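Long-range contacts in triabin (Triatoma pallidipennis, PDB 1AVG), which inhibits the clotting protease thrombin by forming a non-covalent 1:1 complex with it, and so inhibits thrombin-mediated fibrin formation and thrombin-induced platelet aggregation: residues E55-F61 with R111-F115; V38-T44 with V65-Q71; N22-L27 with L125-K131. All coordinates share one frame; numbering follows the deposited sequence.

Interaction 1 of 3, residues E55-F61 with R111-F115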
loop_
_atom_site.group_PDB
_atom_site.type_symbol
_atom_site.label_atom_id
_atom_site.label_comp_id
_atom_site.label_asym_id
_atom_site.label_seq_id
_atom_site.Cartn_x
_atom_site.Cartn_y
_atom_site.Cartn_z
ATOM N N GLU C 55 3.125 22.228 13.476
ATOM C CA GLU C 55 4.212 21.323 13.124
ATOM C C GLU C 55 4.876 20.749 14.367
ATOM O O GLU C 55 5.229 21.487 15.280
ATOM C CB GLU C 55 5.240 22.043 12.256
ATOM C CG GLU C 55 6.336 21.132 11.731
ATOM C CD GLU C 55 7.056 21.707 10.533
ATOM O OE1 GLU C 55 6.583 22.708 9.967
ATOM O OE2 GLU C 55 8.101 21.153 10.144
ATOM N N ILE C 56 5.097 19.440 14.372
ATOM C CA ILE C 56 5.690 18.748 15.514
ATOM C C ILE C 56 6.921 17.930 15.138
ATOM O O ILE C 56 6.971 17.335 14.056
ATOM C CB ILE C 56 4.673 17.770 16.114
ATOM C CG1 ILE C 56 3.359 18.489 16.410
ATOM C CG2 ILE C 56 5.220 17.158 17.378
ATOM C CD1 ILE C 56 2.126 17.682 16.062
ATOM N N GLY C 57 7.909 17.920 16.029
ATOM C CA GLY C 57 9.126 17.141 15.835
ATOM C C GLY C 57 10.228 17.694 14.953
ATOM O O GLY C 57 11.207 16.986 14.656
ATOM N N TYR C 58 10.089 18.948 14.531
ATOM C CA TYR C 58 11.092 19.559 13.671
ATOM C C TYR C 58 12.148 20.235 14.524
ATOM O O TYR C 58 11.990 21.374 14.950
ATOM C CB TYR C 58 10.448 20.560 12.716
ATOM C CG TYR C 58 11.323 20.958 11.549
ATOM C CD1 TYR C 58 12.067 20.011 10.851
ATOM C CD2 TYR C 58 11.394 22.286 11.136
ATOM C CE1 TYR C 58 12.859 20.377 9.770
ATOM C CE2 TYR C 58 12.180 22.665 10.060
ATOM C CZ TYR C 58 12.910 21.708 9.380
ATOM O OH TYR C 58 13.697 22.091 8.318
ATOM N N ASN C 59 13.240 19.517 14.741
ATOM C CA ASN C 59 14.372 19.973 15.547
ATOM C C ASN C 59 14.948 21.353 15.231
ATOM O O ASN C 59 15.728 21.884 16.020
ATOM C CB ASN C 59 15.493 18.930 15.486
ATOM C CG ASN C 59 15.730 18.414 14.074
ATOM O OD1 ASN C 59 16.029 19.182 13.155
ATOM N ND2 ASN C 59 15.545 17.115 13.885
ATOM N N LYS C 60 14.580 21.934 14.093
ATOM C CA LYS C 60 15.093 23.252 13.719
ATOM C C LYS C 60 14.324 24.412 14.368
ATOM O O LYS C 60 14.815 25.543 14.383
ATOM C CB LYS C 60 15.081 23.416 12.197
ATOM C CG LYS C 60 15.751 22.279 11.443
ATOM C CD LYS C 60 17.218 22.545 11.157
ATOM C CE LYS C 60 17.385 23.530 10.003
ATOM N NZ LYS C 60 18.814 23.720 9.615
ATOM N N PHE C 61 13.140 24.129 14.912
ATOM C CA PHE C 61 12.300 25.149 15.544
ATOM C C PHE C 61 12.351 25.144 17.074
ATOM O O PHE C 61 12.505 24.101 17.703
ATOM C CB PHE C 61 10.833 24.972 15.122
ATOM C CG PHE C 61 10.570 25.230 13.664
ATOM C CD1 PHE C 61 11.331 26.142 12.948
ATOM C CD2 PHE C 61 9.552 24.552 13.009
ATOM C CE1 PHE C 61 11.081 26.370 11.599
ATOM C CE2 PHE C 61 9.295 24.776 11.663
ATOM C CZ PHE C 61 10.062 25.685 10.957
ATOM N N ARG C 111 7.930 19.907 0.544
ATOM C CA ARG C 111 8.251 21.209 1.107
ATOM C C ARG C 111 9.722 21.584 1.042
ATOM O O ARG C 111 10.604 20.767 1.313
ATOM C CB ARG C 111 7.781 21.230 2.551
ATOM C CG ARG C 111 8.130 22.457 3.372
ATOM C CD ARG C 111 7.061 22.582 4.445
ATOM N NE ARG C 111 7.511 22.866 5.809
ATOM C CZ ARG C 111 8.542 22.298 6.420
ATOM N NH1 ARG C 111 9.305 21.408 5.798
ATOM N NH2 ARG C 111 8.705 22.493 7.719
ATOM N N SER C 112 9.976 22.819 0.639
ATOM C CA SER C 112 11.328 23.336 0.577
ATOM C C SER C 112 11.396 24.466 1.579
ATOM O O SER C 112 10.647 25.441 1.465
ATOM C CB SER C 112 11.646 23.871 -0.812
ATOM O OG SER C 112 11.636 22.821 -1.750
ATOM N N ILE C 113 12.196 24.283 2.621
ATOM C CA ILE C 113 12.347 25.325 3.623
ATOM C C ILE C 113 13.713 25.912 3.350
ATOM O O ILE C 113 14.671 25.187 3.046
ATOM C CB ILE C 113 12.287 24.815 5.108
ATOM C CG1 ILE C 113 11.748 23.389 5.201
ATOM C CG2 ILE C 113 11.379 25.712 5.934
ATOM C CD1 ILE C 113 12.813 22.310 5.169
ATOM N N THR C 114 13.783 27.231 3.401
ATOM C CA THR C 114 15.030 27.930 3.164
ATOM C C THR C 114 15.236 28.966 4.268
ATOM O O THR C 114 14.710 30.084 4.204
ATOM C CB THR C 114 15.003 28.624 1.792
ATOM O OG1 THR C 114 14.612 27.680 0.785
ATOM C CG2 THR C 114 16.366 29.174 1.457
ATOM N N PHE C 115 15.933 28.564 5.323
ATOM C CA PHE C 115 16.199 29.476 6.424
ATOM C C PHE C 115 17.233 30.462 5.937
ATOM O O PHE C 115 18.061 30.122 5.088
ATOM C CB PHE C 115 16.717 28.718 7.644
ATOM C CG PHE C 115 15.706 27.796 8.243
ATOM C CD1 PHE C 115 15.537 26.509 7.741
ATOM C CD2 PHE C 115 14.893 28.222 9.284
ATOM C CE1 PHE C 115 14.571 25.659 8.264
ATOM C CE2 PHE C 115 13.926 27.383 9.815
ATOM C CZ PHE C 115 13.762 26.095 9.303
#
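Glu55 and Arg111 reach for each other from opposing strands and form the salt bridge of this contact, with OE2 of Glu55 2.8 Å from NH2 of Arg111. The same NH2 gives a weak, bent hydrogen bond to the second oxygen, Glu55 OE1 (3.1 Å). One nitrogen therefore serves both oxygens, and the carboxylate and guanidinium planes are twisted 51° apart. Glu55 gets there with an extended chain whose CG is swung away from the backbone N (chi1 -174°). Its OE2 also bonds to NE2 of His29, so the buried carboxylate has two polar partners.

NH2 of Arg111 also lies over one face of the Tyr58 ring, but with Arg111 CZ 5.5 Å from the ring centroid this cation-pi contact is long and at most weakly attractive.

The remaining contacts are mostly apolar. The rim of Phe115 receives two rings of the turn: Tyr58 CE2 lies at its edge, 3.9 Å from Phe115 CZ, and Phe61 CE1 meets the same rim, 3.5 Å from Phe115 CE2. The two phenylalanine rings touch rim to rim with planes 59° apart, neither covering the other. CE of the bent Lys60 chain adds a methylene beside Phe115. The Tyr58 hydroxyl passes close to CD1 of Ile113, while its hydrogen bond goes to Glu121.

The type I turn from Tyr58 to Phe61, following strand 51-56, thus faces strand 106-115 across the interior of the barrel. Phe92 and Phe96 of strand 92-101 flank the 106-115 side; Gln40 of strand 37-43 touches both Glu55 and Phe61, and Val38 touches Phe61.

Interaction 2 of 3, residues V38-T44 with V65-Q71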
loop_
_atom_site.group_PDB
_atom_site.type_symbol
_atom_site.label_atom_id
_atom_site.label_comp_id
_atom_site.label_asym_id
_atom_site.label_seq_id
_atom_site.Cartn_x
_atom_site.Cartn_y
_atom_site.Cartn_z
ATOM N N VAL C 38 5.269 23.844 17.165
ATOM C CA VAL C 38 5.350 25.214 16.662
ATOM C C VAL C 38 4.092 25.532 15.821
ATOM O O VAL C 38 3.708 24.744 14.966
ATOM C CB VAL C 38 6.654 25.370 15.832
ATOM C CG1 VAL C 38 6.379 25.884 14.443
ATOM C CG2 VAL C 38 7.629 26.274 16.545
ATOM N N CYS C 39 3.405 26.631 16.112
ATOM C CA CYS C 39 2.216 26.982 15.337
ATOM C C CYS C 39 2.532 28.037 14.289
ATOM O O CYS C 39 3.090 29.092 14.598
ATOM C CB CYS C 39 1.082 27.498 16.225
ATOM S SG CYS C 39 -0.357 28.077 15.257
ATOM N N GLN C 40 2.155 27.749 13.049
ATOM C CA GLN C 40 2.386 28.651 11.929
ATOM C C GLN C 40 1.040 29.084 11.387
ATOM O O GLN C 40 0.193 28.242 11.093
ATOM C CB GLN C 40 3.167 27.933 10.829
ATOM C CG GLN C 40 4.530 27.437 11.270
ATOM C CD GLN C 40 5.030 26.261 10.458
ATOM O OE1 GLN C 40 5.906 25.522 10.901
ATOM N NE2 GLN C 40 4.486 26.082 9.263
ATOM N N LYS C 41 0.828 30.389 11.282
ATOM C CA LYS C 41 -0.420 30.910 10.753
ATOM C C LYS C 41 -0.173 31.380 9.340
ATOM O O LYS C 41 0.702 32.205 9.093
ATOM C CB LYS C 41 -0.943 32.030 11.642
ATOM C CG LYS C 41 -1.384 31.490 12.988
ATOM C CD LYS C 41 -1.471 32.538 14.081
ATOM C CE LYS C 41 -1.861 31.861 15.390
ATOM N NZ LYS C 41 -1.934 32.777 16.554
ATOM N N PHE C 42 -0.875 30.760 8.401
ATOM C CA PHE C 42 -0.742 31.080 6.988
ATOM C C PHE C 42 -1.872 31.965 6.490
ATOM O O PHE C 42 -3.026 31.839 6.912
ATOM C CB PHE C 42 -0.692 29.798 6.140
ATOM C CG PHE C 42 0.619 29.072 6.203
ATOM C CD1 PHE C 42 1.024 28.425 7.368
ATOM C CD2 PHE C 42 1.456 29.040 5.103
ATOM C CE1 PHE C 42 2.251 27.761 7.433
ATOM C CE2 PHE C 42 2.684 28.378 5.159
ATOM C CZ PHE C 42 3.081 27.737 6.330
ATOM N N THR C 43 -1.518 32.869 5.592
ATOM C CA THR C 43 -2.474 33.764 4.987
ATOM C C THR C 43 -2.174 33.802 3.485
ATOM O O THR C 43 -1.065 34.155 3.050
ATOM C CB THR C 43 -2.460 35.163 5.678
ATOM O OG1 THR C 43 -3.040 36.154 4.822
ATOM C CG2 THR C 43 -1.056 35.568 6.072
ATOM N N THR C 44 -3.132 33.294 2.716
ATOM C CA THR C 44 -3.030 33.232 1.265
ATOM C C THR C 44 -3.326 34.609 0.689
ATOM O O THR C 44 -4.295 35.266 1.086
ATOM C CB THR C 44 -4.017 32.181 0.677
ATOM O OG1 THR C 44 -3.897 32.134 -0.752
ATOM C CG2 THR C 44 -5.458 32.511 1.048
ATOM N N VAL C 65 7.730 29.159 19.980
ATOM C CA VAL C 65 7.767 30.171 18.926
ATOM C C VAL C 65 6.597 30.087 17.940
ATOM O O VAL C 65 6.172 29.000 17.553
ATOM C CB VAL C 65 9.092 30.084 18.148
ATOM C CG1 VAL C 65 9.123 31.108 17.048
ATOM C CG2 VAL C 65 10.267 30.295 19.091
ATOM N N LYS C 66 6.074 31.248 17.554
ATOM C CA LYS C 66 4.968 31.335 16.605
ATOM C C LYS C 66 5.454 31.991 15.317
ATOM O O LYS C 66 6.285 32.899 15.364
ATOM C CB LYS C 66 3.844 32.176 17.189
ATOM C CG LYS C 66 3.179 31.583 18.403
ATOM C CD LYS C 66 1.895 32.322 18.690
ATOM C CE LYS C 66 0.876 32.099 17.570
ATOM N NZ LYS C 66 1.216 32.664 16.221
ATOM N N PHE C 67 4.934 31.540 14.177
ATOM C CA PHE C 67 5.313 32.086 12.875
ATOM C C PHE C 67 4.125 32.643 12.119
ATOM O O PHE C 67 3.053 32.038 12.107
ATOM C CB PHE C 67 5.948 31.013 11.998
ATOM C CG PHE C 67 7.224 30.469 12.538
ATOM C CD1 PHE C 67 7.214 29.403 13.426
ATOM C CD2 PHE C 67 8.437 31.025 12.171
ATOM C CE1 PHE C 67 8.396 28.902 13.939
ATOM C CE2 PHE C 67 9.619 30.532 12.679
ATOM C CZ PHE C 67 9.602 29.469 13.567
ATOM N N GLN C 68 4.309 33.816 11.522
ATOM C CA GLN C 68 3.272 34.444 10.711
ATOM C C GLN C 68 3.783 34.357 9.278
ATOM O O GLN C 68 4.826 34.936 8.953
ATOM C CB GLN C 68 3.033 35.898 11.125
ATOM C CG GLN C 68 1.831 36.100 12.058
ATOM C CD GLN C 68 0.487 35.738 11.409
ATOM O OE1 GLN C 68 0.372 35.638 10.185
ATOM N NE2 GLN C 68 -0.536 35.556 12.237
ATOM N N CYS C 69 3.095 33.565 8.458
ATOM C CA CYS C 69 3.483 33.354 7.075
ATOM C C CYS C 69 2.544 34.044 6.114
ATOM O O CYS C 69 1.335 33.841 6.168
ATOM C CB CYS C 69 3.497 31.864 6.755
ATOM S SG CYS C 69 4.519 30.853 7.865
ATOM N N ASN C 70 3.112 34.804 5.189
ATOM C CA ASN C 70 2.325 35.520 4.201
ATOM C C ASN C 70 2.754 35.053 2.823
ATOM O O ASN C 70 3.952 34.896 2.560
ATOM C CB ASN C 70 2.544 37.026 4.336
ATOM C CG ASN C 70 1.248 37.783 4.559
ATOM O OD1 ASN C 70 1.142 38.586 5.487
ATOM N ND2 ASN C 70 0.255 37.542 3.700
ATOM N N GLN C 71 1.775 34.780 1.965
ATOM C CA GLN C 71 2.053 34.316 0.613
ATOM C C GLN C 71 2.737 35.347 -0.277
ATOM O O GLN C 71 2.386 36.531 -0.270
ATOM C CB GLN C 71 0.777 33.821 -0.064
ATOM C CG GLN C 71 1.030 33.148 -1.405
ATOM C CD GLN C 71 -0.234 32.648 -2.072
ATOM O OE1 GLN C 71 -1.352 32.996 -1.677
ATOM N NE2 GLN C 71 -0.063 31.832 -3.101
#
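Cys69 lies over the face of the Phe42 ring, its CB 3.9 Å from the ring centroid and close to the normal, with SG 4.0 Å from the same point in a sulfur-aromatic contact. The SG, disulfide-bonded to Cys84, sits beside the backbone N of its own residue (chi1 -54°), which carries it over the face, near CE1 and CZ of Phe42.

The two residues pair in a parallel beta ladder joining strands 37-43 and 66-71 of the calycin barrel. Backbone bonds alternate along it, among them Lys41 N to Phe67 O (2.9 Å) and Cys69 N to Lys41 O (2.8 Å), both nearly straight. Gln40 and Phe42 share one face with Phe67 and Cys69; Val38 CG2 reaches the edge of the Phe67 ring, and Gln40 CG runs alongside Phe67 CB.

On the face of Lys41 and Gln68, the extended Lys41 chain passes the Gln68 amide and brings its NZ near Lys66 NZ, two like charges that would be expected to repel; Lys41 NZ also makes a weak hydrogen bond to Cys142 O.

At the Thr44-Gln71 end, OG1 of the poorly ordered Thr44 donates to Gln71 OE1 over 2.8 Å, from 27° off the carbonyl plane, and that oxygen also accepts from Ser45 N.

Interaction 3 of 3, residues N22-L27 with L125-K131. Unlike the reference sequence in segment 125-131: Phe127 (reference Leu).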
loop_
_atom_site.group_PDB
_atom_site.type_symbol
_atom_site.label_atom_id
_atom_site.label_comp_id
_atom_site.label_asym_id
_atom_site.label_seq_id
_atom_site.Cartn_x
_atom_site.Cartn_y
_atom_site.Cartn_z
ATOM N N ASN C 22 -7.444 26.724 4.732
ATOM C CA ASN C 22 -8.616 27.009 5.525
ATOM C C ASN C 22 -8.587 25.978 6.637
ATOM O O ASN C 22 -8.390 24.793 6.381
ATOM C CB ASN C 22 -9.875 26.832 4.673
ATOM C CG ASN C 22 -11.153 27.028 5.465
ATOM O OD1 ASN C 22 -11.247 27.923 6.312
ATOM N ND2 ASN C 22 -12.151 26.196 5.187
ATOM N N GLY C 23 -8.693 26.435 7.877
ATOM C CA GLY C 23 -8.689 25.512 8.999
ATOM C C GLY C 23 -7.340 25.204 9.624
ATOM O O GLY C 23 -6.395 25.995 9.547
ATOM N N THR C 24 -7.263 24.036 10.249
ATOM C CA THR C 24 -6.057 23.590 10.926
ATOM C C THR C 24 -5.590 22.228 10.413
ATOM O O THR C 24 -6.390 21.319 10.204
ATOM C CB THR C 24 -6.293 23.494 12.459
ATOM O OG1 THR C 24 -6.799 24.747 12.950
ATOM C CG2 THR C 24 -4.999 23.147 13.187
ATOM N N TRP C 25 -4.286 22.124 10.188
ATOM C CA TRP C 25 -3.650 20.897 9.733
ATOM C C TRP C 25 -2.553 20.638 10.745
ATOM O O TRP C 25 -1.908 21.573 11.218
ATOM C CB TRP C 25 -3.000 21.083 8.365
ATOM C CG TRP C 25 -3.953 21.250 7.224
ATOM C CD1 TRP C 25 -4.324 22.424 6.629
ATOM C CD2 TRP C 25 -4.582 20.203 6.470
ATOM N NE1 TRP C 25 -5.132 22.172 5.545
ATOM C CE2 TRP C 25 -5.303 20.816 5.424
ATOM C CE3 TRP C 25 -4.599 18.807 6.572
ATOM C CZ2 TRP C 25 -6.029 20.075 4.483
ATOM C CZ3 TRP C 25 -5.322 18.074 5.638
ATOM C CH2 TRP C 25 -6.024 18.711 4.608
ATOM N N TYR C 26 -2.374 19.381 11.112
ATOM C CA TYR C 26 -1.337 18.989 12.054
ATOM C C TYR C 26 -0.290 18.230 11.260
ATOM O O TYR C 26 -0.622 17.407 10.424
ATOM C CB TYR C 26 -1.927 18.112 13.152
ATOM C CG TYR C 26 -2.817 18.866 14.107
ATOM C CD1 TYR C 26 -4.170 19.043 13.838
ATOM C CD2 TYR C 26 -2.307 19.381 15.295
ATOM C CE1 TYR C 26 -4.998 19.712 14.735
ATOM C CE2 TYR C 26 -3.115 20.046 16.195
ATOM C CZ TYR C 26 -4.461 20.207 15.915
ATOM O OH TYR C 26 -5.268 20.831 16.844
ATOM N N LEU C 27 0.975 18.511 11.521
ATOM C CA LEU C 27 2.060 17.879 10.794
ATOM C C LEU C 27 3.169 17.385 11.730
ATOM O O LEU C 27 3.877 18.186 12.336
ATOM C CB LEU C 27 2.593 18.885 9.769
ATOM C CG LEU C 27 3.990 18.815 9.168
ATOM C CD1 LEU C 27 4.193 17.550 8.372
ATOM C CD2 LEU C 27 4.160 20.020 8.275
ATOM N N LEU C 125 6.266 15.617 3.112
ATOM C CA LEU C 125 5.547 15.627 4.379
ATOM C C LEU C 125 4.071 15.296 4.203
ATOM O O LEU C 125 3.528 15.417 3.105
ATOM C CB LEU C 125 5.673 17.011 5.023
ATOM C CG LEU C 125 7.064 17.634 5.154
ATOM C CD1 LEU C 125 6.913 19.105 5.517
ATOM C CD2 LEU C 125 7.882 16.901 6.193
ATOM N N VAL C 126 3.426 14.896 5.297
ATOM C CA VAL C 126 2.014 14.551 5.293
ATOM C C VAL C 126 1.247 15.398 6.310
ATOM O O VAL C 126 1.455 15.259 7.518
ATOM C CB VAL C 126 1.804 13.058 5.622
ATOM C CG1 VAL C 126 0.327 12.771 5.871
ATOM C CG2 VAL C 126 2.317 12.199 4.493
ATOM N N PHE C 127 0.375 16.274 5.817
ATOM C CA PHE C 127 -0.429 17.139 6.677
ATOM C C PHE C 127 -1.708 16.397 7.033
ATOM O O PHE C 127 -2.434 15.941 6.153
ATOM C CB PHE C 127 -0.797 18.443 5.957
ATOM C CG PHE C 127 0.382 19.334 5.621
ATOM C CD1 PHE C 127 1.177 19.078 4.507
ATOM C CD2 PHE C 127 0.652 20.475 6.380
ATOM C CE1 PHE C 127 2.214 19.949 4.152
ATOM C CE2 PHE C 127 1.688 21.350 6.029
ATOM C CZ PHE C 127 2.463 21.086 4.917
ATOM N N GLU C 128 -1.983 16.266 8.320
ATOM C CA GLU C 128 -3.181 15.583 8.773
ATOM C C GLU C 128 -4.268 16.568 9.148
ATOM O O GLU C 128 -3.985 17.643 9.663
ATOM C CB GLU C 128 -2.865 14.716 9.980
ATOM C CG GLU C 128 -2.051 13.513 9.631
ATOM C CD GLU C 128 -1.849 12.609 10.808
ATOM O OE1 GLU C 128 -2.852 12.056 11.319
ATOM O OE2 GLU C 128 -0.682 12.454 11.224
ATOM N N ARG C 129 -5.511 16.208 8.875
ATOM C CA ARG C 129 -6.627 17.069 9.210
ATOM C C ARG C 129 -7.088 16.718 10.622
ATOM O O ARG C 129 -7.656 17.552 11.324
ATOM C CB ARG C 129 -7.752 16.878 8.193
ATOM C CG ARG C 129 -8.677 18.067 8.030
ATOM C CD ARG C 129 -7.901 19.339 7.762
ATOM N NE ARG C 129 -8.427 20.108 6.634
ATOM C CZ ARG C 129 -8.375 21.436 6.534
ATOM N NH1 ARG C 129 -7.829 22.170 7.493
ATOM N NH2 ARG C 129 -8.821 22.032 5.439
ATOM N N THR C 130 -6.800 15.490 11.048
ATOM C CA THR C 130 -7.175 15.016 12.380
ATOM C C THR C 130 -5.975 14.974 13.337
ATOM O O THR C 130 -4.892 14.495 12.976
ATOM C CB THR C 130 -7.884 13.622 12.289
ATOM O OG1 THR C 130 -9.248 13.748 12.717
ATOM C CG2 THR C 130 -7.172 12.546 13.128
ATOM N N LYS C 131 -6.173 15.485 14.552
ATOM C CA LYS C 131 -5.122 15.509 15.560
ATOM C C LYS C 131 -4.854 14.126 16.136
ATOM O O LYS C 131 -5.763 13.442 16.602
ATOM C CB LYS C 131 -5.478 16.474 16.685
ATOM C CG LYS C 131 -4.458 16.484 17.809
ATOM C CD LYS C 131 -4.710 17.615 18.790
ATOM C CE LYS C 131 -6.043 17.460 19.482
ATOM N NZ LYS C 131 -6.345 18.664 20.286
#
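Strands 24-27 and 125-128 run antiparallel but strongly splayed, at 137°, and meet in a single hydrogen-bonded pair, Tyr26 with Glu128, whose reciprocal N-H...O bonds (Tyr26 N to Glu128 O and Glu128 N to Tyr26 O) both measure 2.8 Å.

Beyond this bridge Arg129 leaves the strand and folds back over Trp25. Its guanidinium lies flat on the indole, planes 11° apart, with Arg129 CZ 3.7 Å from the centroid of the five-membered ring in a cation-pi stack. Its CD methylene rests over the six-membered ring. Bends at chi2 (52°) and chi3 turn the chain across the indole and leave the outer nitrogens facing the backbone of 22-24. There NH1 and NH2 together grip Asn22 O end-on, each at 2.9 Å and in the guanidinium plane. NH1 also bonds to Thr24 O (3.2 Å), reaching it from well above the carbonyl plane. Tyr103 O takes the NE hydrogen bond, so the group is fixed in rotation by backbone carbonyls while Trp25 lies under one face.

Phe127, where the reference sequence has leucine, receives Leu27 CD2 over its ring face, 3.6 Å from Phe127 CE2. Lys131 CB packs over a face of the Tyr26 ring, 4.0 Å from its centroid. The Glu128 carboxylate has its partner outside this contact, a basic side chain of another protein chain.

Gly23-Thr24-Trp25, where the first strand begins, matches the Gly-X-Trp motif of lipocalins, its tryptophan stacked under an arginine that follows the last strand, and the arrangement joins first and last strands to close the calycin barrel.

The three contacts belong to one barrel and are spaced 13 to 15 Å apart, centre to centre. Interactions 1 and 2 join where strands 37-43 and 51-56 are neighbours: Glu55 N lies 3.0 Å from Val38 O, a probable hydrogen bond, and Phe61 packs on Val38. Interactions 1 and 3 meet through Ile56 N and Leu27 O, 2.7 Å apart and probably hydrogen-bonded, and through Arg111 against Leu125. Interactions 2 and 3 do not touch, their nearest atoms being about 6 Å apart. Interaction 2 pairs strands within the wall, interaction 3 joins its edge strands and interaction 1 spans the interior; of the three, only interaction 3 touches another protein chain.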